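Local structure of Nadp(h)-dependent ketose reductase (Bemisia argentifolii, 1E3J) at residues Ser43-Tyr48 / Glu333-Lys338; Asp4-Val9 / Lys324-Val329. The protein probably catalyses the NADP(H)-dependent, zinc-requiring interconversion of fructose and sorbitol, as a member of the zinc-containing alcohol dehydrogenase family. All blocks are in the same frame, centred on the assembly; numbering follows the deposited sequence.

Both contacts use helix 328-337, interaction 1 through its last turns and interaction 2 through its start and the turn before it. Interaction 2 is the more buried of the two. It joins the N-terminal strand 6-12 to this turn and the first residue of the helix through leucine, alanine and threonine side chains. Interaction 1 is partly buried and sits closer to the centre of the chain. There a valine of helix 42-50 packs against an alanine and the base of an arginine, whose charged end pairs with a glutamate of its own helix. Neither contact has a hydrogen bond between its segments. The two sites meet where Tyr-48 OH packs 4.0 Å from Val-329 CG1.

Interaction 1 (Ser43-Tyr48 / Glu333-Lys338); sequences SDVHYY and EAARKK
Val-45 carries the contact between residues 43-48 and 333-338, packing on Ala-335 and Arg-336. Its CA lies 6.1 Å from the CA of Arg-336, so the helices are close here. The two methyls of Val-45 divide the work. CG1 is anti to the backbone N (chi1 174°), and it reaches the backbone and the base of the side chain of Arg-336. It stands 3.9 Å from Arg-336 CA and 3.9 Å from Arg-336 CG. CG2 lies beside the backbone N of Val-45 and meets the methyl of the preceding residue, with Val-45 CG2 3.6 Å from Ala-335 CB. This is a direct methyl-to-methyl contact. The side chains of Val-45 and Arg-336 cross at about a right angle. Val-45 meets CA, CB and CG of the arginine, and the chain beyond them turns away.

The polar end of Arg-336 is occupied within its own helix. The chain bends at chi3 (63°), which turns the guanidinium back to Glu-333, one turn earlier. The grip is side-on, and both nitrogens hold a single oxygen. Arg-336 NE and Glu-333 OE2 are 2.7 Å apart in a salt bridge. Arg-336 NH2, also 2.7 Å from Glu-333 OE2, donates to the syn lone pair of that oxygen. NE approaches from above the carboxylate plane, 47° out of it. The oxygen lies almost exactly in the guanidinium plane, and the two bonds should limit rotation of that group.

Tyr-48, one turn after Val-45, also points its CB toward helix 328-337. Its ring packs edge-to-face with Phe-332. Helix 42-50 follows Cys-41, a ligand, with His-66 and Glu-67, of one of the two zinc ions. Asp-44 OD2 accepts a hydrogen bond from Cys-41 N. Helix 328-337 is the crossover between the parallel strands 319-324 and 344-348.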
loop_
_atom_site.group_PDB
_atom_site.type_symbol
_atom_site.label_atom_id
_atom_site.label_comp_id
_atom_site.label_asym_id
_atom_site.label_seq_id
_atom_site.Cartn_x
_atom_site.Cartn_y
_atom_site.Cartn_z
ATOM N N SER A 43 -9.264 31.186 1.763
ATOM C CA SER A 43 -9.402 30.970 3.191
ATOM C C SER A 43 -9.130 32.248 3.980
ATOM O O SER A 43 -9.858 32.549 4.919
ATOM C CB SER A 43 -8.477 29.841 3.630
ATOM O OG SER A 43 -8.447 29.769 5.038
ATOM N N ASP A 44 -8.091 32.999 3.618
ATOM C CA ASP A 44 -7.815 34.268 4.322
ATOM C C ASP A 44 -8.970 35.233 4.024
ATOM O O ASP A 44 -9.520 35.881 4.915
ATOM C CB ASP A 44 -6.521 34.946 3.840
ATOM C CG ASP A 44 -5.257 34.178 4.219
ATOM O OD1 ASP A 44 -4.998 33.934 5.445
ATOM O OD2 ASP A 44 -4.507 33.838 3.273
ATOM N N VAL A 45 -9.333 35.326 2.755
ATOM C CA VAL A 45 -10.419 36.212 2.356
ATOM C C VAL A 45 -11.701 35.907 3.129
ATOM O O VAL A 45 -12.377 36.810 3.599
ATOM C CB VAL A 45 -10.709 36.080 0.840
ATOM C CG1 VAL A 45 -11.952 36.896 0.471
ATOM C CG2 VAL A 45 -9.497 36.554 0.040
ATOM N N HIS A 46 -12.020 34.630 3.265
ATOM C CA HIS A 46 -13.225 34.222 3.956
ATOM C C HIS A 46 -13.177 34.620 5.430
ATOM O O HIS A 46 -14.183 35.050 6.004
ATOM C CB HIS A 46 -13.422 32.722 3.794
ATOM C CG HIS A 46 -14.775 32.245 4.195
ATOM N ND1 HIS A 46 -15.205 32.238 5.507
ATOM C CD2 HIS A 46 -15.797 31.740 3.461
ATOM C CE1 HIS A 46 -16.432 31.745 5.564
ATOM N NE2 HIS A 46 -16.815 31.437 4.335
ATOM N N TYR A 47 -12.021 34.487 6.058
ATOM C CA TYR A 47 -11.933 34.898 7.453
ATOM C C TYR A 47 -12.223 36.399 7.519
ATOM O O TYR A 47 -12.913 36.888 8.418
ATOM C CB TYR A 47 -10.537 34.599 8.002
ATOM C CG TYR A 47 -10.419 33.191 8.529
ATOM C CD1 TYR A 47 -11.220 32.770 9.593
ATOM C CD2 TYR A 47 -9.542 32.268 7.954
ATOM C CE1 TYR A 47 -11.161 31.467 10.083
ATOM C CE2 TYR A 47 -9.473 30.942 8.438
ATOM C CZ TYR A 47 -10.298 30.558 9.506
ATOM O OH TYR A 47 -10.326 29.263 9.971
ATOM N N TYR A 48 -11.689 37.109 6.529
ATOM C CA TYR A 48 -11.821 38.552 6.387
ATOM C C TYR A 48 -13.263 39.054 6.223
ATOM O O TYR A 48 -13.681 39.985 6.902
ATOM C CB TYR A 48 -10.959 38.986 5.196
ATOM C CG TYR A 48 -11.109 40.419 4.767
ATOM C CD1 TYR A 48 -11.066 41.461 5.695
ATOM C CD2 TYR A 48 -11.236 40.740 3.416
ATOM C CE1 TYR A 48 -11.139 42.795 5.283
ATOM C CE2 TYR A 48 -11.312 42.062 2.991
ATOM C CZ TYR A 48 -11.261 43.085 3.924
ATOM O OH TYR A 48 -11.316 44.390 3.491
ATOM N N GLU A 333 -8.642 42.936 -1.209
ATOM C CA GLU A 333 -9.743 43.304 -2.101
ATOM C C GLU A 333 -9.526 42.652 -3.464
ATOM O O GLU A 333 -10.446 42.047 -4.032
ATOM C CB GLU A 333 -9.847 44.821 -2.242
ATOM C CG GLU A 333 -11.177 45.377 -1.763
ATOM C CD GLU A 333 -12.373 44.799 -2.525
ATOM O OE1 GLU A 333 -12.272 44.594 -3.763
ATOM O OE2 GLU A 333 -13.427 44.570 -1.883
ATOM N N ALA A 334 -8.306 42.749 -3.982
ATOM C CA ALA A 334 -8.004 42.122 -5.266
ATOM C C ALA A 334 -8.317 40.618 -5.165
ATOM O O ALA A 334 -8.844 40.030 -6.113
ATOM C CB ALA A 334 -6.547 42.345 -5.638
ATOM N N ALA A 335 -8.019 40.002 -4.017
ATOM C CA ALA A 335 -8.294 38.578 -3.850
ATOM C C ALA A 335 -9.790 38.327 -3.701
ATOM O O ALA A 335 -10.319 37.363 -4.226
ATOM C CB ALA A 335 -7.552 38.027 -2.635
ATOM N N ARG A 336 -10.481 39.205 -2.988
ATOM C CA ARG A 336 -11.914 39.020 -2.797
ATOM C C ARG A 336 -12.685 39.090 -4.118
ATOM O O ARG A 336 -13.582 38.274 -4.340
ATOM C CB ARG A 336 -12.466 40.057 -1.812
ATOM C CG ARG A 336 -13.894 39.783 -1.345
ATOM C CD ARG A 336 -14.464 40.999 -0.606
ATOM N NE ARG A 336 -14.564 42.160 -1.495
ATOM C CZ ARG A 336 -15.386 42.240 -2.546
ATOM N NH1 ARG A 336 -16.201 41.230 -2.845
ATOM N NH2 ARG A 336 -15.372 43.318 -3.320
ATOM N N LYS A 337 -12.327 40.043 -4.994
ATOM C CA LYS A 337 -13.007 40.217 -6.293
ATOM C C LYS A 337 -12.883 39.031 -7.253
ATOM O O LYS A 337 -13.825 38.738 -7.981
ATOM C CB LYS A 337 -12.523 41.494 -6.999
ATOM N N LYS A 338 -11.733 38.354 -7.254
ATOM C CA LYS A 338 -11.489 37.184 -8.112
ATOM C C LYS A 338 -11.750 37.388 -9.612
ATOM O O LYS A 338 -12.539 36.664 -10.215
ATOM C CB LYS A 338 -12.304 35.975 -7.612
ATOM C CG LYS A 338 -11.750 35.331 -6.344
#

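Interaction 2 (Asp4-Val9 / Lys324-Val329); sequences DNLSAV and KLEQTV
No flat side-chain group stacks across this contact; instead a methyl of Leu-325 meets the peptide oxygen of Leu-6. Leu-325 CD2 lies 3.6 Å from Leu-6 O. The carboxylate of Glu-326 turns to Arg-127, which its OE2 holds in a salt bridge. The aliphatic part of Glu-326 touches Leu-6, at 4.4 Å between Glu-326 CG and Leu-6 CD2.

The leucine side chains run antiparallel, flank to flank. With CG anti to the backbone N (chi1 180°), Leu-325 carries CD2 over to Leu-6. Leu-6 CD2 comes to 3.9 Å from Leu-325 CG. Further along the strand, Ala-8 CB faces the methyl of Thr-328, with Thr-328 CG2 at 4.1 Å. The hydroxyl of Thr-328 turns to its own segment. Thr-328 OG1 donates to Leu-325 O at 2.7 Å, in the carbonyl plane and on a lone pair. Thr-328 N donates to the same oxygen. Thr-328 also packs on Leu-16 and Leu-18 of strand 15-20.

No hydrogen bond joins the two segments. The joint therefore rests on the fit of Leu-6 and Ala-8 against Leu-325 and Thr-328 CG2, while the two Thr-328 donors on Leu-325 O hold the turn in shape.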
loop_
_atom_site.group_PDB
_atom_site.type_symbol
_atom_site.label_atom_id
_atom_site.label_comp_id
_atom_site.label_asym_id
_atom_site.label_seq_id
_atom_site.Cartn_x
_atom_site.Cartn_y
_atom_site.Cartn_z
ATOM N N ASP A 4 8.965 48.670 13.577
ATOM C CA ASP A 4 9.681 47.862 12.559
ATOM C C ASP A 4 9.109 46.444 12.525
ATOM O O ASP A 4 9.776 45.508 12.070
ATOM C CB ASP A 4 11.185 47.833 12.856
ATOM C CG ASP A 4 11.499 47.410 14.283
ATOM O OD1 ASP A 4 10.544 47.269 15.105
ATOM O OD2 ASP A 4 12.717 47.226 14.579
ATOM N N ASN A 5 7.890 46.295 13.050
ATOM C CA ASN A 5 7.182 45.022 12.999
ATOM C C ASN A 5 5.697 45.220 12.712
ATOM O O ASN A 5 4.820 44.794 13.490
ATOM C CB ASN A 5 7.361 44.184 14.271
ATOM C CG ASN A 5 6.914 42.730 14.061
ATOM O OD1 ASN A 5 6.955 42.214 12.939
ATOM N ND2 ASN A 5 6.483 42.074 15.132
ATOM N N LEU A 6 5.421 45.899 11.601
ATOM C CA LEU A 6 4.044 46.126 11.160
ATOM C C LEU A 6 3.462 44.719 10.936
ATOM O O LEU A 6 4.163 43.826 10.438
ATOM C CB LEU A 6 4.032 46.893 9.831
ATOM C CG LEU A 6 2.625 47.118 9.262
ATOM C CD1 LEU A 6 1.818 47.985 10.250
ATOM C CD2 LEU A 6 2.708 47.789 7.879
ATOM N N SER A 7 2.194 44.532 11.272
ATOM C CA SER A 7 1.552 43.227 11.147
ATOM C C SER A 7 0.133 43.432 10.706
ATOM O O SER A 7 -0.468 44.430 11.070
ATOM C CB SER A 7 1.538 42.527 12.508
ATOM O OG SER A 7 2.794 42.713 13.153
ATOM N N ALA A 8 -0.407 42.511 9.917
ATOM C CA ALA A 8 -1.784 42.642 9.486
ATOM C C ALA A 8 -2.682 41.895 10.484
ATOM O O ALA A 8 -2.759 40.669 10.446
ATOM C CB ALA A 8 -1.938 42.079 8.088
ATOM N N VAL A 9 -3.355 42.630 11.374
ATOM C CA VAL A 9 -4.208 42.044 12.398
ATOM C C VAL A 9 -5.706 42.075 12.099
ATOM O O VAL A 9 -6.290 43.132 11.876
ATOM C CB VAL A 9 -4.005 42.732 13.775
ATOM C CG1 VAL A 9 -4.836 41.997 14.841
ATOM C CG2 VAL A 9 -2.519 42.761 14.172
ATOM N N LYS A 324 2.696 45.563 -1.376
ATOM C CA LYS A 324 3.588 45.670 -0.233
ATOM C C LYS A 324 2.694 45.437 1.003
ATOM O O LYS A 324 1.458 45.455 0.896
ATOM C CB LYS A 324 4.219 47.066 -0.187
ATOM C CG LYS A 324 5.175 47.336 -1.357
ATOM N N LEU A 325 3.306 45.205 2.153
ATOM C CA LEU A 325 2.551 44.967 3.364
ATOM C C LEU A 325 1.612 46.150 3.667
ATOM O O LEU A 325 0.459 45.968 4.098
ATOM C CB LEU A 325 3.531 44.706 4.515
ATOM C CG LEU A 325 2.940 44.439 5.897
ATOM C CD1 LEU A 325 1.991 43.234 5.871
ATOM C CD2 LEU A 325 4.074 44.203 6.882
ATOM N N GLU A 326 2.078 47.370 3.416
ATOM C CA GLU A 326 1.222 48.532 3.675
ATOM C C GLU A 326 -0.103 48.473 2.877
ATOM O O GLU A 326 -1.113 49.020 3.307
ATOM C CB GLU A 326 1.980 49.836 3.354
ATOM C CG GLU A 326 3.257 50.077 4.199
ATOM C CD GLU A 326 4.486 49.273 3.716
ATOM O OE1 GLU A 326 4.371 48.445 2.775
ATOM O OE2 GLU A 326 5.581 49.468 4.291
ATOM N N GLN A 327 -0.107 47.810 1.721
ATOM C CA GLN A 327 -1.321 47.732 0.908
ATOM C C GLN A 327 -2.129 46.436 1.076
ATOM O O GLN A 327 -2.906 46.059 0.192
ATOM C CB GLN A 327 -0.976 47.918 -0.574
ATOM C CG GLN A 327 -0.977 49.357 -1.050
ATOM C CD GLN A 327 0.150 50.178 -0.430
ATOM O OE1 GLN A 327 1.343 49.952 -0.704
ATOM N NE2 GLN A 327 -0.218 51.140 0.424
ATOM N N THR A 328 -1.953 45.774 2.214
ATOM C CA THR A 328 -2.642 44.525 2.493
ATOM C C THR A 328 -4.137 44.555 2.207
ATOM O O THR A 328 -4.674 43.630 1.580
ATOM C CB THR A 328 -2.419 44.091 3.971
ATOM O OG1 THR A 328 -1.059 43.692 4.142
ATOM C CG2 THR A 328 -3.323 42.923 4.334
ATOM N N VAL A 329 -4.826 45.601 2.659
ATOM C CA VAL A 329 -6.274 45.668 2.420
ATOM C C VAL A 329 -6.586 45.687 0.935
ATOM O O VAL A 329 -7.541 45.047 0.468
ATOM C CB VAL A 329 -6.917 46.876 3.108
ATOM C CG1 VAL A 329 -8.376 47.027 2.643
ATOM C CG2 VAL A 329 -6.850 46.675 4.615
#